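Local coordinates for transcriptional activator, putative, Baf family (Campylobacter jejuni, PDB 2NRH), which probably phosphorylates pantothenate with ATP, the first step of coenzyme A biosynthesis, as a homodimeric type III pantothenate kinase of the actin-like ATPase superfamily, at residues L5-N10 with F39-N44. The protein carries 2 engineered substitutions. Numbering follows the deposited sequence.
Sequences LCDIGN and FYINVN. With SO4 (sulfate ion), chain D.
Leu5-Ile8 and Phe39-Asn42 are parallel neighbours in the N-terminal five-stranded sheet of an ASKHA-type kinase, and the predicted ATP-binding segment starts within the first strand, at Asp7. Four backbone bonds zip them together, from Cys6 N to Phe39 O (2.8 Å) through to Val43 N on Ile8 O (3.1 Å). On one face, Ile8 reaches back with CD1 to Tyr40 CD1 (3.9 Å). Its CG2, trans to the backbone N, lies against Asn42 OD1 at 3.3 Å, and Leu51 of helix 48-53 closes over this group. The opposite face carries Asp7 and Ile41, both touching Ile195 of helix 194-204. At its strand's end, Asn42 OD1 takes Asn44 N from above its carbonyl plane, an Asx turn, while Asn42 ND2 returns a bond to Asn44 O. With CG anti to the backbone N (chi1 -169°), Asn44 sends ND2 to Gly9 O (3.1 Å) and to a water that also binds Asn10 O, while OD1 accepts from His46 N. A sulfate, probably from the crystallisation liquor, takes a weak bond from Asn10 N and another from Ser94 OG, a predicted ATP ligand. Asn42 thus braces the turn carrying Asn44, whose amide probably steadies the loop beside the sulfate, consistent with phosphate binding there.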
ATOM      1  N   LEU B   5     -10.267 -20.183 -23.784  1.00 57.30           N
ATOM      2  CA  LEU B   5     -10.196 -18.764 -23.450  1.00 55.67           C
ATOM      3  C   LEU B   5      -8.836 -18.397 -22.876  1.00 54.70           C
ATOM      4  O   LEU B   5      -8.243 -19.184 -22.164  1.00 54.66           O
ATOM      5  CB  LEU B   5     -11.296 -18.396 -22.448  1.00 55.63           C
ATOM      6  CG  LEU B   5     -12.731 -18.733 -22.862  1.00 55.20           C
ATOM      7  CD1 LEU B   5     -13.727 -18.546 -21.700  1.00 54.04           C
ATOM      8  CD2 LEU B   5     -13.154 -17.902 -24.081  1.00 53.33           C
ATOM      9  N   CYS B   6      -8.382 -17.172 -23.170  1.00 53.40           N
ATOM     10  CA  CYS B   6      -7.102 -16.643 -22.729  1.00 51.23           C
ATOM     11  C   CYS B   6      -7.231 -15.226 -22.139  1.00 50.40           C
ATOM     12  O   CYS B   6      -7.760 -14.289 -22.775  1.00 49.75           O
ATOM     13  CB  CYS B   6      -6.048 -16.685 -23.856  1.00 51.31           C
ATOM     14  SG  CYS B   6      -4.377 -16.518 -23.197  1.00 53.87           S
ATOM     15  N   ASP B   7      -6.758 -15.078 -20.903  1.00 49.38           N
ATOM     16  CA  ASP B   7      -6.709 -13.786 -20.205  1.00 48.83           C
ATOM     17  C   ASP B   7      -5.232 -13.375 -19.994  1.00 47.85           C
ATOM     18  O   ASP B   7      -4.535 -13.908 -19.112  1.00 48.82           O
ATOM     19  CB  ASP B   7      -7.537 -13.894 -18.910  1.00 48.71           C
ATOM     20  CG  ASP B   7      -7.087 -12.943 -17.828  1.00 51.15           C
ATOM     21  OD1 ASP B   7      -6.772 -11.802 -18.146  1.00 54.22           O
ATOM     22  OD2 ASP B   7      -7.055 -13.321 -16.628  1.00 56.81           O
ATOM     23  N   ILE B   8      -4.743 -12.465 -20.841  1.00 47.16           N
ATOM     24  CA  ILE B   8      -3.317 -12.162 -20.917  1.00 46.93           C
ATOM     25  C   ILE B   8      -2.896 -10.896 -20.133  1.00 46.01           C
ATOM     26  O   ILE B   8      -3.383  -9.814 -20.388  1.00 45.04           O
ATOM     27  CB  ILE B   8      -2.856 -12.045 -22.409  1.00 47.46           C
ATOM     28  CG1 ILE B   8      -3.218 -13.304 -23.181  1.00 48.50           C
ATOM     29  CG2 ILE B   8      -1.304 -11.705 -22.513  1.00 47.22           C
ATOM     30  CD1 ILE B   8      -3.424 -13.104 -24.715  1.00 48.50           C
ATOM     31  N   GLY B   9      -1.989 -11.059 -19.177  1.00 46.04           N
ATOM     32  CA  GLY B   9      -1.495  -9.986 -18.353  1.00 45.17           C
ATOM     33  C   GLY B   9      -0.050  -9.580 -18.680  1.00 46.76           C
ATOM     34  O   GLY B   9       0.553 -10.030 -19.666  1.00 46.87           O
ATOM     35  N   ASN B  10       0.488  -8.720 -17.835  1.00 47.60           N
ATOM     36  CA  ASN B  10       1.884  -8.345 -17.857  1.00 50.22           C
ATOM     37  C   ASN B  10       2.883  -9.401 -17.377  1.00 51.17           C
ATOM     38  O   ASN B  10       4.068  -9.305 -17.701  1.00 50.53           O
ATOM     39  CB  ASN B  10       2.070  -7.034 -17.110  1.00 49.04           C
ATOM     40  CG  ASN B  10       1.495  -5.849 -17.896  1.00 53.30           C
ATOM     41  OD1 ASN B  10       1.823  -5.632 -19.097  1.00 53.51           O
ATOM     42  ND2 ASN B  10       0.636  -5.078 -17.244  1.00 49.35           N
ATOM     43  N   PHE B  39      -9.987 -17.384 -27.969  1.00 57.79           N
ATOM     44  CA  PHE B  39     -10.557 -16.083 -27.586  1.00 56.56           C
ATOM     45  C   PHE B  39      -9.756 -15.414 -26.493  1.00 55.72           C
ATOM     46  O   PHE B  39      -9.327 -16.063 -25.555  1.00 56.99           O
ATOM     47  CB  PHE B  39     -12.002 -16.286 -27.174  1.00 56.61           C
ATOM     48  CG  PHE B  39     -12.821 -16.910 -28.276  1.00 59.17           C
ATOM     49  CD1 PHE B  39     -13.330 -16.106 -29.329  1.00 59.06           C
ATOM     50  CD2 PHE B  39     -13.013 -18.292 -28.328  1.00 58.10           C
ATOM     51  CE1 PHE B  39     -14.076 -16.664 -30.396  1.00 59.49           C
ATOM     52  CE2 PHE B  39     -13.764 -18.858 -29.398  1.00 60.32           C
ATOM     53  CZ  PHE B  39     -14.297 -18.023 -30.427  1.00 59.24           C
ATOM     54  N   TYR B  40      -9.489 -14.124 -26.613  1.00 54.38           N
ATOM     55  CA  TYR B  40      -8.624 -13.528 -25.637  1.00 53.04           C
ATOM     56  C   TYR B  40      -9.029 -12.119 -25.242  1.00 52.85           C
ATOM     57  O   TYR B  40      -9.752 -11.451 -25.976  1.00 53.44           O
ATOM     58  CB  TYR B  40      -7.173 -13.586 -26.123  1.00 51.57           C
ATOM     59  CG  TYR B  40      -6.804 -12.570 -27.161  1.00 52.03           C
ATOM     60  CD1 TYR B  40      -6.243 -11.354 -26.786  1.00 52.54           C
ATOM     61  CD2 TYR B  40      -7.004 -12.817 -28.541  1.00 51.85           C
ATOM     62  CE1 TYR B  40      -5.877 -10.385 -27.742  1.00 50.75           C
ATOM     63  CE2 TYR B  40      -6.640 -11.857 -29.506  1.00 50.63           C
ATOM     64  CZ  TYR B  40      -6.073 -10.648 -29.101  1.00 52.08           C
ATOM     65  OH  TYR B  40      -5.714  -9.686 -30.021  1.00 47.50           O
ATOM     66  N   ILE B  41      -8.556 -11.696 -24.068  1.00 51.44           N
ATOM     67  CA  ILE B  41      -8.333 -10.274 -23.715  1.00 48.29           C
ATOM     68  C   ILE B  41      -6.844 -10.080 -23.283  1.00 47.47           C
ATOM     69  O   ILE B  41      -6.162 -11.003 -22.814  1.00 46.29           O
ATOM     70  CB  ILE B  41      -9.264  -9.821 -22.618  1.00 48.03           C
ATOM     71  CG1 ILE B  41      -8.946 -10.538 -21.295  1.00 46.94           C
ATOM     72  CG2 ILE B  41     -10.743 -10.018 -23.037  1.00 47.12           C
ATOM     73  CD1 ILE B  41      -9.828 -10.114 -20.165  1.00 45.92           C
ATOM     74  N   ASN B  42      -6.338  -8.869 -23.439  1.00 47.09           N
ATOM     75  CA  ASN B  42      -4.915  -8.609 -23.212  1.00 46.15           C
ATOM     76  C   ASN B  42      -4.701  -7.190 -22.681  1.00 44.61           C
ATOM     77  O   ASN B  42      -5.268  -6.257 -23.218  1.00 42.20           O
ATOM     78  CB  ASN B  42      -4.134  -8.845 -24.527  1.00 45.99           C
ATOM     79  CG  ASN B  42      -2.729  -8.315 -24.452  1.00 46.97           C
ATOM     80  OD1 ASN B  42      -1.961  -8.697 -23.562  1.00 47.57           O
ATOM     81  ND2 ASN B  42      -2.373  -7.432 -25.386  1.00 45.26           N
ATOM     82  N   VAL B  43      -3.914  -7.060 -21.606  1.00 44.77           N
ATOM     83  CA  VAL B  43      -3.485  -5.750 -21.085  1.00 44.94           C
ATOM     84  C   VAL B  43      -1.997  -5.541 -21.339  1.00 45.58           C
ATOM     85  O   VAL B  43      -1.455  -4.514 -21.062  1.00 46.16           O
ATOM     86  CB  VAL B  43      -3.784  -5.541 -19.529  1.00 45.41           C
ATOM     87  CG1 VAL B  43      -5.270  -5.607 -19.255  1.00 41.90           C
ATOM     88  CG2 VAL B  43      -2.964  -6.514 -18.642  1.00 44.30           C
ATOM     89  N   ASN B  44      -1.340  -6.537 -21.875  1.00 46.54           N
ATOM     90  CA  ASN B  44       0.059  -6.420 -22.134  1.00 48.54           C
ATOM     91  C   ASN B  44       0.338  -5.630 -23.458  1.00 49.73           C
ATOM     92  O   ASN B  44       0.093  -6.108 -24.579  1.00 48.64           O
ATOM     93  CB  ASN B  44       0.670  -7.830 -22.158  1.00 47.30           C
ATOM     94  CG  ASN B  44       2.161  -7.810 -22.156  1.00 47.11           C
ATOM     95  OD1 ASN B  44       2.790  -6.940 -22.784  1.00 48.36           O
ATOM     96  ND2 ASN B  44       2.767  -8.777 -21.457  1.00 43.91           N
TER
HETATM   97  S   SO4 D 218      -0.325 -10.161 -14.120  1.00 98.66           S
HETATM   98  O1  SO4 D 218      -1.126 -10.260 -12.900  1.00 99.66           O
HETATM   99  O2  SO4 D 218       1.076 -10.103 -13.691  1.00100.96           O
HETATM  100  O3  SO4 D 218      -0.543 -11.351 -14.932  1.00 97.07           O
HETATM  101  O4  SO4 D 218      -0.676  -8.938 -14.873  1.00 97.68           O
HETATM  102  O   HOH W   1       5.132  -8.653 -20.136  1.00 53.75           O